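Local coordinates for putative CRISPR-associated endoribonuclease-like protein Cas6 (Pyrococcus furiosus, PDB 3UFC) that binds CRISPR RNA and is probably a Cas6-like RNA-cleaving member of a CRISPR antiviral defence system, at residues 29-34 and 50-55. Sequence-based numbering, arbitrary orientation.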
ATOM      1  N   GLN A  29     -10.753   2.628  -9.181  1.00 25.43           N
ATOM      2  CA  GLN A  29     -11.910   1.750  -9.092  1.00 26.95           C
ATOM      3  C   GLN A  29     -12.350   1.517  -7.652  1.00 26.67           C
ATOM      4  O   GLN A  29     -13.545   1.502  -7.362  1.00 26.36           O
ATOM      5  CB  GLN A  29     -11.616   0.422  -9.787  1.00 27.91           C
ATOM      6  CG  GLN A  29     -11.406   0.581 -11.287  1.00 30.13           C
ATOM      7  CD  GLN A  29     -10.954  -0.701 -11.950  1.00 31.91           C
ATOM      8  OE1 GLN A  29     -11.749  -1.609 -12.180  1.00 32.07           O
ATOM      9  NE2 GLN A  29      -9.663  -0.787 -12.248  1.00 32.90           N
ATOM     10  N   ILE A  30     -11.393   1.339  -6.746  1.00 26.28           N
ATOM     11  CA  ILE A  30     -11.734   1.127  -5.342  1.00 24.59           C
ATOM     12  C   ILE A  30     -12.449   2.372  -4.812  1.00 26.02           C
ATOM     13  O   ILE A  30     -13.499   2.274  -4.169  1.00 26.64           O
ATOM     14  CB  ILE A  30     -10.466   0.853  -4.487  1.00 23.50           C
ATOM     15  CG1 ILE A  30      -9.794  -0.435  -4.954  1.00 23.60           C
ATOM     16  CG2 ILE A  30     -10.840   0.769  -3.007  1.00 23.88           C
ATOM     17  CD1 ILE A  30      -8.428  -0.707  -4.318  1.00 23.25           C
ATOM     18  N   VAL A  31     -11.886   3.545  -5.094  1.00 27.03           N
ATOM     19  CA  VAL A  31     -12.483   4.798  -4.637  1.00 27.51           C
ATOM     20  C   VAL A  31     -13.869   4.995  -5.264  1.00 31.16           C
ATOM     21  O   VAL A  31     -14.816   5.408  -4.589  1.00 29.88           O
ATOM     22  CB  VAL A  31     -11.597   6.015  -4.997  1.00 28.54           C
ATOM     23  CG1 VAL A  31     -12.322   7.309  -4.643  1.00 26.84           C
ATOM     24  CG2 VAL A  31     -10.261   5.931  -4.253  1.00 26.23           C
ATOM     25  N   GLU A  32     -13.982   4.700  -6.553  1.00 31.85           N
ATOM     26  CA  GLU A  32     -15.252   4.841  -7.251  1.00 36.24           C
ATOM     27  C   GLU A  32     -16.302   3.935  -6.596  1.00 35.36           C
ATOM     28  O   GLU A  32     -17.411   4.370  -6.292  1.00 36.26           O
ATOM     29  CB  GLU A  32     -15.071   4.474  -8.730  1.00 38.58           C
ATOM     30  CG  GLU A  32     -16.280   4.749  -9.619  1.00 46.89           C
ATOM     31  CD  GLU A  32     -17.420   3.772  -9.393  1.00 51.75           C
ATOM     32  OE1 GLU A  32     -17.181   2.549  -9.489  1.00 54.23           O
ATOM     33  OE2 GLU A  32     -18.556   4.226  -9.127  1.00 54.83           O
ATOM     34  N   LYS A  33     -15.940   2.680  -6.359  1.00 34.62           N
ATOM     35  CA  LYS A  33     -16.867   1.735  -5.745  1.00 34.62           C
ATOM     36  C   LYS A  33     -17.263   2.122  -4.320  1.00 35.92           C
ATOM     37  O   LYS A  33     -18.431   2.012  -3.945  1.00 36.80           O
ATOM     38  CB  LYS A  33     -16.266   0.325  -5.761  1.00 32.62           C
ATOM     39  CG  LYS A  33     -16.037  -0.211  -7.170  1.00 30.80           C
ATOM     40  CD  LYS A  33     -15.323  -1.549  -7.162  1.00 30.70           C
ATOM     41  CE  LYS A  33     -15.003  -1.992  -8.581  1.00 29.93           C
ATOM     42  NZ  LYS A  33     -16.244  -2.123  -9.405  1.00 30.32           N
ATOM     43  N   ALA A  34     -16.300   2.579  -3.525  1.00 35.59           N
ATOM     44  CA  ALA A  34     -16.589   2.965  -2.147  1.00 35.99           C
ATOM     45  C   ALA A  34     -17.421   4.242  -2.083  1.00 37.14           C
ATOM     46  O   ALA A  34     -18.306   4.377  -1.235  1.00 36.98           O
ATOM     47  CB  ALA A  34     -15.288   3.148  -1.366  1.00 33.64           C
ATOM     48  N   GLY A  50      -2.661   9.570   3.374  1.00 25.11           N
ATOM     49  CA  GLY A  50      -2.777   8.131   3.509  1.00 25.63           C
ATOM     50  C   GLY A  50      -3.618   7.613   4.653  1.00 25.44           C
ATOM     51  O   GLY A  50      -3.079   7.149   5.656  1.00 24.70           O
ATOM     52  N   TYR A  51      -4.937   7.684   4.498  1.00 24.87           N
ATOM     53  CA  TYR A  51      -5.858   7.195   5.519  1.00 24.97           C
ATOM     54  C   TYR A  51      -6.032   5.690   5.384  1.00 24.19           C
ATOM     55  O   TYR A  51      -6.752   5.067   6.165  1.00 25.11           O
ATOM     56  CB  TYR A  51      -7.228   7.867   5.387  1.00 24.08           C
ATOM     57  CG  TYR A  51      -7.287   9.273   5.938  1.00 26.36           C
ATOM     58  CD1 TYR A  51      -6.704  10.344   5.256  1.00 27.84           C
ATOM     59  CD2 TYR A  51      -7.932   9.532   7.142  1.00 27.25           C
ATOM     60  CE1 TYR A  51      -6.768  11.645   5.771  1.00 29.35           C
ATOM     61  CE2 TYR A  51      -8.000  10.819   7.663  1.00 29.97           C
ATOM     62  CZ  TYR A  51      -7.420  11.868   6.975  1.00 28.62           C
ATOM     63  OH  TYR A  51      -7.502  13.133   7.502  1.00 31.76           O
ATOM     64  N   TRP A  52      -5.373   5.110   4.387  1.00 22.85           N
ATOM     65  CA  TRP A  52      -5.452   3.672   4.152  1.00 21.27           C
ATOM     66  C   TRP A  52      -4.338   3.267   3.204  1.00 22.92           C
ATOM     67  O   TRP A  52      -3.586   4.117   2.716  1.00 24.32           O
ATOM     68  CB  TRP A  52      -6.808   3.304   3.529  1.00 19.39           C
ATOM     69  CG  TRP A  52      -7.026   3.898   2.154  1.00 21.15           C
ATOM     70  CD1 TRP A  52      -7.024   5.226   1.825  1.00 22.66           C
ATOM     71  CD2 TRP A  52      -7.281   3.183   0.935  1.00 20.84           C
ATOM     72  NE1 TRP A  52      -7.263   5.382   0.475  1.00 22.33           N
ATOM     73  CE2 TRP A  52      -7.425   4.146  -0.093  1.00 22.37           C
ATOM     74  CE3 TRP A  52      -7.402   1.823   0.610  1.00 20.78           C
ATOM     75  CZ2 TRP A  52      -7.685   3.790  -1.424  1.00 20.84           C
ATOM     76  CZ3 TRP A  52      -7.660   1.470  -0.715  1.00 20.63           C
ATOM     77  CH2 TRP A  52      -7.798   2.454  -1.715  1.00 20.47           C
ATOM     78  N   THR A  53      -4.237   1.970   2.938  1.00 21.48           N
ATOM     79  CA  THR A  53      -3.226   1.455   2.029  1.00 21.80           C
ATOM     80  C   THR A  53      -3.722   0.166   1.394  1.00 22.35           C
ATOM     81  O   THR A  53      -4.711  -0.415   1.844  1.00 21.54           O
ATOM     82  CB  THR A  53      -1.900   1.143   2.775  1.00 20.51           C
ATOM     83  OG1 THR A  53      -0.943   0.625   1.849  1.00 20.85           O
ATOM     84  CG2 THR A  53      -2.118   0.099   3.865  1.00 19.95           C
ATOM     85  N   PHE A  54      -3.058  -0.253   0.324  1.00 21.87           N
ATOM     86  CA  PHE A  54      -3.385  -1.520  -0.303  1.00 22.01           C
ATOM     87  C   PHE A  54      -2.132  -2.094  -0.935  1.00 22.46           C
ATOM     88  O   PHE A  54      -1.183  -1.370  -1.238  1.00 21.94           O
ATOM     89  CB  PHE A  54      -4.563  -1.423  -1.301  1.00 20.57           C
ATOM     90  CG  PHE A  54      -4.306  -0.588  -2.537  1.00 22.64           C
ATOM     91  CD1 PHE A  54      -4.644   0.763  -2.565  1.00 22.72           C
ATOM     92  CD2 PHE A  54      -3.843  -1.184  -3.709  1.00 22.49           C
ATOM     93  CE1 PHE A  54      -4.535   1.511  -3.750  1.00 22.83           C
ATOM     94  CE2 PHE A  54      -3.729  -0.449  -4.901  1.00 22.18           C
ATOM     95  CZ  PHE A  54      -4.078   0.901  -4.918  1.00 23.10           C
ATOM     96  N   SER A  55      -2.119  -3.411  -1.085  1.00 22.43           N
ATOM     97  CA  SER A  55      -0.974  -4.115  -1.637  1.00 21.96           C
ATOM     98  C   SER A  55      -0.979  -4.153  -3.154  1.00 21.75           C
ATOM     99  O   SER A  55      -1.897  -3.667  -3.814  1.00 20.78           O
ATOM    100  CB  SER A  55      -0.979  -5.558  -1.149  1.00 25.10           C
ATOM    101  OG  SER A  55      -2.010  -6.289  -1.812  1.00 24.90           O
TER
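The benzo end of the W52 indole points at helix 23-37 and meets I30 and V31 obliquely, whereas the F54 ring has one face under I30 CD1. Both branches of I30 meet the indole, and one goes on to the phenyl ring. Its CG2 methyl, anti to the backbone N, presses on the indole corner, with CG2 3.7 Å from W52 CH2 and 4.0 Å from W52 CZ3. The other branch extends through CG1 (chi2 172°) and carries CD1 between the two rings, 4.1 Å from W52 CH2 and 4.4 Å from F54 CD1. The next residue of the helix, V31, makes a looser contact, its CG2 being 4.4 Å from W52 CZ2. No hydrogen bond crosses the interface, and the whole patch lies in the interior. The indole N-H is used away from this contact: W52 NE1 donates to the carbonyl of L45 in helix 42-46, which probably helps to set the turn of the ring. I92 of helix 86-98 touches both I30 and W52, while I81 of strand 77-83 adjoins W52 and F54. Helix 23-37 is thereby packed through apolar side chains against edge strand 53-59 and W52 beside its start, the helix-on-antiparallel-sheet core of the ferredoxin-like fold found in Cas6 proteins.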